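Local coordinates for protein Lys-gingipain catalytic subunit (Porphyromonas gingivalis, PDB 6I9A) that cleaves proteins after lysine as a cysteine endopeptidase and may act as a virulence factor in periodontal disease, at residues A[272-277]-A[365-370]; A[10-15]-A[411-416]. One frame throughout, in Å; residues are numbered along the deposited sequence.

Contact 1: A[272-277]-A[365-370]; sequences GAYAYI and VMPYRA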
loop_
_atom_site.group_PDB
_atom_site.type_symbol
_atom_site.label_atom_id
_atom_site.label_comp_id
_atom_site.label_asym_id
_atom_site.label_seq_id
_atom_site.Cartn_x
_atom_site.Cartn_y
_atom_site.Cartn_z
ATOM N N GLY A 272 11.368 8.646 -7.673
ATOM C CA GLY A 272 11.155 7.386 -6.953
ATOM C C GLY A 272 9.680 7.047 -6.765
ATOM O O GLY A 272 8.819 7.290 -7.631
ATOM N N ALA A 273 9.410 6.389 -5.617
ATOM C CA ALA A 273 8.126 5.743 -5.340
ATOM C C ALA A 273 7.280 6.472 -4.319
ATOM O O ALA A 273 7.820 7.159 -3.449
ATOM C CB ALA A 273 8.451 4.327 -4.770
ATOM N N TYR A 274 5.959 6.212 -4.352
ATOM C CA TYR A 274 5.102 6.639 -3.236
ATOM C C TYR A 274 4.936 5.521 -2.193
ATOM O O TYR A 274 4.549 5.799 -1.056
ATOM C CB TYR A 274 3.728 7.104 -3.743
ATOM C CG TYR A 274 2.923 6.034 -4.434
ATOM C CD1 TYR A 274 2.242 5.064 -3.698
ATOM C CD2 TYR A 274 2.865 5.957 -5.826
ATOM C CE1 TYR A 274 1.480 4.082 -4.331
ATOM C CE2 TYR A 274 2.107 4.967 -6.470
ATOM C CZ TYR A 274 1.458 4.007 -5.715
ATOM O OH TYR A 274 0.696 3.030 -6.286
ATOM N N ALA A 275 5.286 4.274 -2.542
ATOM C CA ALA A 275 5.223 3.144 -1.608
ATOM C C ALA A 275 6.131 2.071 -2.167
ATOM O O ALA A 275 6.359 1.954 -3.378
ATOM C CB ALA A 275 3.810 2.621 -1.464
ATOM N N TYR A 276 6.614 1.238 -1.240
ATOM C CA TYR A 276 7.502 0.090 -1.541
ATOM C C TYR A 276 7.073 -1.078 -0.725
ATOM O O TYR A 276 6.807 -0.954 0.471
ATOM C CB TYR A 276 8.947 0.455 -1.192
ATOM C CG TYR A 276 9.927 -0.633 -1.593
ATOM C CD1 TYR A 276 10.238 -0.854 -2.932
ATOM C CD2 TYR A 276 10.510 -1.462 -0.638
ATOM C CE1 TYR A 276 11.137 -1.851 -3.317
ATOM C CE2 TYR A 276 11.425 -2.461 -1.018
ATOM C CZ TYR A 276 11.723 -2.648 -2.362
ATOM O OH TYR A 276 12.587 -3.616 -2.782
ATOM N N ILE A 277 7.007 -2.245 -1.381
ATOM C CA ILE A 277 6.807 -3.508 -0.659
ATOM C C ILE A 277 8.076 -4.337 -0.810
ATOM O O ILE A 277 8.547 -4.531 -1.946
ATOM C CB ILE A 277 5.605 -4.314 -1.237
ATOM C CG1 ILE A 277 4.293 -3.545 -0.967
ATOM C CG2 ILE A 277 5.559 -5.701 -0.572
ATOM C CD1 ILE A 277 3.127 -4.051 -1.824
ATOM N N VAL A 365 -2.731 3.840 -0.046
ATOM C CA VAL A 365 -3.011 4.258 -1.439
ATOM C C VAL A 365 -3.711 3.107 -2.147
ATOM O O VAL A 365 -3.367 1.914 -1.965
ATOM C CB VAL A 365 -1.689 4.621 -2.146
ATOM C CG1 VAL A 365 -1.901 4.821 -3.655
ATOM C CG2 VAL A 365 -1.051 5.862 -1.525
ATOM N N MET A 366 -4.652 3.438 -3.019
ATOM C CA MET A 366 -5.301 2.533 -3.939
ATOM C C MET A 366 -4.637 2.678 -5.308
ATOM O O MET A 366 -4.917 3.646 -6.029
ATOM C CB MET A 366 -6.811 2.800 -4.068
ATOM C CG MET A 366 -7.564 2.400 -2.840
ATOM S SD MET A 366 -9.284 2.172 -3.261
ATOM C CE MET A 366 -9.950 1.759 -1.652
ATOM N N PRO A 367 -3.746 1.789 -5.712
ATOM C CA PRO A 367 -3.068 1.988 -6.994
ATOM C C PRO A 367 -4.045 1.880 -8.140
ATOM O O PRO A 367 -4.916 1.003 -8.195
ATOM C CB PRO A 367 -2.012 0.857 -7.053
ATOM C CG PRO A 367 -1.821 0.478 -5.579
ATOM C CD PRO A 367 -3.216 0.603 -5.002
ATOM N N TYR A 368 -3.826 2.749 -9.150
ATOM C CA TYR A 368 -4.574 2.625 -10.403
ATOM C C TYR A 368 -4.080 1.376 -11.163
ATOM O O TYR A 368 -3.008 0.814 -10.866
ATOM C CB TYR A 368 -4.362 3.907 -11.279
ATOM C CG TYR A 368 -4.645 5.186 -10.525
ATOM C CD1 TYR A 368 -5.904 5.434 -9.985
ATOM C CD2 TYR A 368 -3.655 6.144 -10.348
ATOM C CE1 TYR A 368 -6.166 6.604 -9.281
ATOM C CE2 TYR A 368 -3.897 7.325 -9.650
ATOM C CZ TYR A 368 -5.153 7.536 -9.089
ATOM O OH TYR A 368 -5.433 8.651 -8.331
ATOM N N ARG A 369 -4.888 0.924 -12.112
ATOM C CA ARG A 369 -4.557 -0.211 -12.957
ATOM C C ARG A 369 -4.678 0.278 -14.377
ATOM O O ARG A 369 -5.780 0.307 -14.951
ATOM C CB ARG A 369 -5.468 -1.388 -12.665
ATOM C CG ARG A 369 -5.237 -2.008 -11.284
ATOM C CD ARG A 369 -6.222 -3.196 -11.019
ATOM N NE ARG A 369 -7.620 -2.778 -10.861
ATOM C CZ ARG A 369 -8.159 -2.410 -9.707
ATOM N NH1 ARG A 369 -7.411 -2.303 -8.633
ATOM N NH2 ARG A 369 -9.451 -2.047 -9.646
ATOM N N ALA A 370 -3.558 0.719 -14.933
ATOM C CA ALA A 370 -3.490 1.462 -16.207
ATOM C C ALA A 370 -4.258 2.804 -16.027
ATOM O O ALA A 370 -4.209 3.367 -14.928
ATOM C CB ALA A 370 -3.970 0.608 -17.379
#
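Y274 reaches V365 and P367, and its side chain makes the part of 272-277 in this contact almost alone. CB points toward 365-370. A chi1 of 63° tucks CG over the backbone, flanked by N and C, which carries the ring to V365. The touching starts at the CD1 side of the ring. Y274 CD1 lies 4.0 Å from V365 CG2. One atom further out, Y274 CE1 comes to 3.5 Å from V365 CG1, the closest approach of the contact. The same CE1 lies 3.9 Å from V365 CB, and it therefore meets the fork of the valine. Y274 CZ is 4.0 Å from V365 CG1. The methyl comes in at a slant to the ring. At the tip, Y274 OH passes V365 and meets the proline ring, 3.6 Å from P367 CB and 3.7 Å from P367 CG. The phenol and the proline ring cross at about a right angle. Valine and proline thus take successive parts of one tyrosine: V365 the ring carbons, P367 the hydroxyl end. These meetings are van der Waals contacts. The chain turns a corner at Y274, within a broken strand of the mixed sheet of the peptidase domain. The backbone of Y274 is hydrogen-bonded to F242 and to D362, just past strand 357-361, and L243 of strand 242-247 touches its side chain. Helix 126-141 lays the ring of Y139 against that of Y274, planes at about 30°, and packs on V365, while V325 of helix 325-342 touches both Y274 and P367. The tyrosine thus joins the sheet, two helices and the loop after strand 357-361.

Contact 2: A[10-15]-A[411-416]; sequences YNTPVR and TGVANA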
loop_
_atom_site.group_PDB
_atom_site.type_symbol
_atom_site.label_atom_id
_atom_site.label_comp_id
_atom_site.label_asym_id
_atom_site.label_seq_id
_atom_site.Cartn_x
_atom_site.Cartn_y
_atom_site.Cartn_z
ATOM N N TYR A 10 -9.730 -4.228 4.264
ATOM C CA TYR A 10 -10.397 -2.968 3.962
ATOM C C TYR A 10 -11.857 -3.030 4.384
ATOM O O TYR A 10 -12.562 -4.013 4.147
ATOM C CB TYR A 10 -10.265 -2.678 2.469
ATOM C CG TYR A 10 -10.876 -1.353 2.088
ATOM C CD1 TYR A 10 -10.164 -0.171 2.245
ATOM C CD2 TYR A 10 -12.207 -1.272 1.675
ATOM C CE1 TYR A 10 -10.724 1.061 1.890
ATOM C CE2 TYR A 10 -12.794 -0.035 1.355
ATOM C CZ TYR A 10 -12.041 1.120 1.482
ATOM O OH TYR A 10 -12.616 2.329 1.153
ATOM N N ASN A 11 -12.343 -1.930 4.980
ATOM C CA ASN A 11 -13.736 -1.821 5.379
ATOM C C ASN A 11 -14.070 -0.349 5.446
ATOM O O ASN A 11 -13.169 0.485 5.516
ATOM C CB ASN A 11 -13.961 -2.531 6.742
ATOM C CG ASN A 11 -15.374 -2.885 7.022
ATOM O OD1 ASN A 11 -16.261 -2.716 6.161
ATOM N ND2 ASN A 11 -15.579 -3.439 8.222
ATOM N N THR A 12 -15.370 -0.041 5.477
ATOM C CA THR A 12 -15.832 1.339 5.588
ATOM C C THR A 12 -16.784 1.458 6.762
ATOM O O THR A 12 -17.460 0.476 7.116
ATOM C CB THR A 12 -16.560 1.805 4.297
ATOM O OG1 THR A 12 -17.676 0.970 4.052
ATOM C CG2 THR A 12 -15.639 1.797 3.075
ATOM N N PRO A 13 -16.927 2.655 7.331
ATOM C CA PRO A 13 -16.036 3.821 7.138
ATOM C C PRO A 13 -14.582 3.472 7.411
ATOM O O PRO A 13 -14.267 2.654 8.288
ATOM C CB PRO A 13 -16.555 4.861 8.145
ATOM C CG PRO A 13 -17.946 4.397 8.541
ATOM C CD PRO A 13 -17.858 2.872 8.466
ATOM N N VAL A 14 -13.705 4.016 6.595
ATOM C CA VAL A 14 -12.286 3.750 6.787
ATOM C C VAL A 14 -11.806 4.381 8.101
ATOM O O VAL A 14 -12.064 5.555 8.336
ATOM C CB VAL A 14 -11.430 4.251 5.603
ATOM C CG1 VAL A 14 -9.958 3.872 5.832
ATOM C CG2 VAL A 14 -11.961 3.675 4.297
ATOM N N ARG A 15 -11.130 3.601 8.945
ATOM C CA ARG A 15 -10.539 4.089 10.194
ATOM C C ARG A 15 -9.058 3.851 10.190
ATOM O O ARG A 15 -8.608 2.752 9.813
ATOM C CB ARG A 15 -11.196 3.384 11.380
ATOM C CG ARG A 15 -12.730 3.618 11.370
ATOM C CD ARG A 15 -13.437 2.887 12.513
ATOM N NE ARG A 15 -14.895 2.821 12.321
ATOM C CZ ARG A 15 -15.727 3.824 12.518
ATOM N NH1 ARG A 15 -15.278 4.981 12.980
ATOM N NH2 ARG A 15 -17.015 3.678 12.262
ATOM N N THR A 411 -19.469 10.100 5.970
ATOM C CA THR A 411 -19.089 9.236 4.842
ATOM C C THR A 411 -20.234 8.339 4.434
ATOM O O THR A 411 -21.109 8.006 5.258
ATOM C CB THR A 411 -17.872 8.347 5.184
ATOM O OG1 THR A 411 -18.226 7.357 6.151
ATOM C CG2 THR A 411 -16.669 9.125 5.679
ATOM N N GLY A 412 -20.185 7.837 3.194
ATOM C CA GLY A 412 -21.092 6.804 2.759
ATOM C C GLY A 412 -20.566 6.153 1.513
ATOM O O GLY A 412 -19.854 6.774 0.729
ATOM N N VAL A 413 -20.988 4.922 1.276
ATOM C CA VAL A 413 -20.631 4.170 0.060
ATOM C C VAL A 413 -21.827 4.119 -0.875
ATOM O O VAL A 413 -22.921 3.744 -0.447
ATOM C CB VAL A 413 -20.176 2.747 0.428
ATOM C CG1 VAL A 413 -19.871 1.960 -0.842
ATOM C CG2 VAL A 413 -18.938 2.793 1.324
ATOM N N ALA A 414 -21.645 4.476 -2.132
ATOM C CA ALA A 414 -22.753 4.353 -3.098
ATOM C C ALA A 414 -23.158 2.884 -3.255
ATOM O O ALA A 414 -22.319 2.012 -3.518
ATOM C CB ALA A 414 -22.346 4.925 -4.437
ATOM N N ASN A 415 -24.445 2.635 -3.143
ATOM C CA ASN A 415 -24.993 1.292 -3.258
ATOM C C ASN A 415 -25.041 0.860 -4.741
ATOM O O ASN A 415 -24.581 1.586 -5.624
ATOM C CB ASN A 415 -26.382 1.226 -2.564
ATOM C CG ASN A 415 -27.469 1.966 -3.282
ATOM O OD1 ASN A 415 -27.339 2.443 -4.427
ATOM N ND2 ASN A 415 -28.622 2.089 -2.607
ATOM N N ALA A 416 -25.627 -0.331 -5.004
ATOM C CA ALA A 416 -25.635 -0.881 -6.370
ATOM C C ALA A 416 -26.425 0.005 -7.358
ATOM O O ALA A 416 -26.173 -0.037 -8.552
ATOM C CB ALA A 416 -26.216 -2.305 -6.385
#
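T12 and V413 meet through branches set by their first torsions. T12 has chi1 59°, which holds OG1 opposite the alpha hydrogen. In V413, chi1 of 177° places CG1 anti to the backbone N and leaves CG2 beside that N. It is CG2 that meets the threonine. V413 CG2 lies 3.5 Å from T12 OG1. The same methyl is 3.9 Å from T12 CG2, so it touches both branches of the threonine. The two side chains cross at about a right angle. The second pair is P13 with T411, and here the hydroxyl comes from the other segment. T411 OG1 stands 3.6 Å from P13 CB and 3.8 Å from P13 CG. The T411 side chain crosses the proline ring at about a right angle, its oxygen near the CB–CG side. The peptide bond between T12 and P13 is cis. Just ahead of it, T12 N makes a weak hydrogen bond to N11 OD1, 2.9 Å long and bent to 137°. The CB atoms of T411 and V413 are both directed at 10-15, from the last residues of strand 407-413. The T411 end is buried and the V413 end exposed. Y399 of the neighbouring strand 399-404 touches T12, P13, T411 and V413 alike, and V14 N is hydrogen-bonded to Y399 OH. Y41 touches P13 and T411, so strand 40-46 of the peptidase domain also borders the contact. Each pair sets a threonine oxygen against aliphatic carbon, and T12 adds its methyl. Between the two segments, the peptidase and Ig-like domains meet here by van der Waals contact, which has little directional preference.

In the fold
The chain enters contact 2 almost at once, with 10-15 leading into strand 14-20 of the parallel sheet. It then completes that sheet and, through helix 126-141, passes to the mixed sheet. Segment 272-277 lies there. After helix 325-342 and strand 357-361 the chain returns as 365-370, closing the loop of contact 1. It goes on into the Ig-like domain, where 411-416 closes the much longer loop of contact 2. Contact 1 is therefore nested inside contact 2. Contact 1 ties the mixed sheet to the segment leading toward the Ig-like domain. Contact 2 joins that domain to the N-terminal segment. M366 packs on Y10 and links the two.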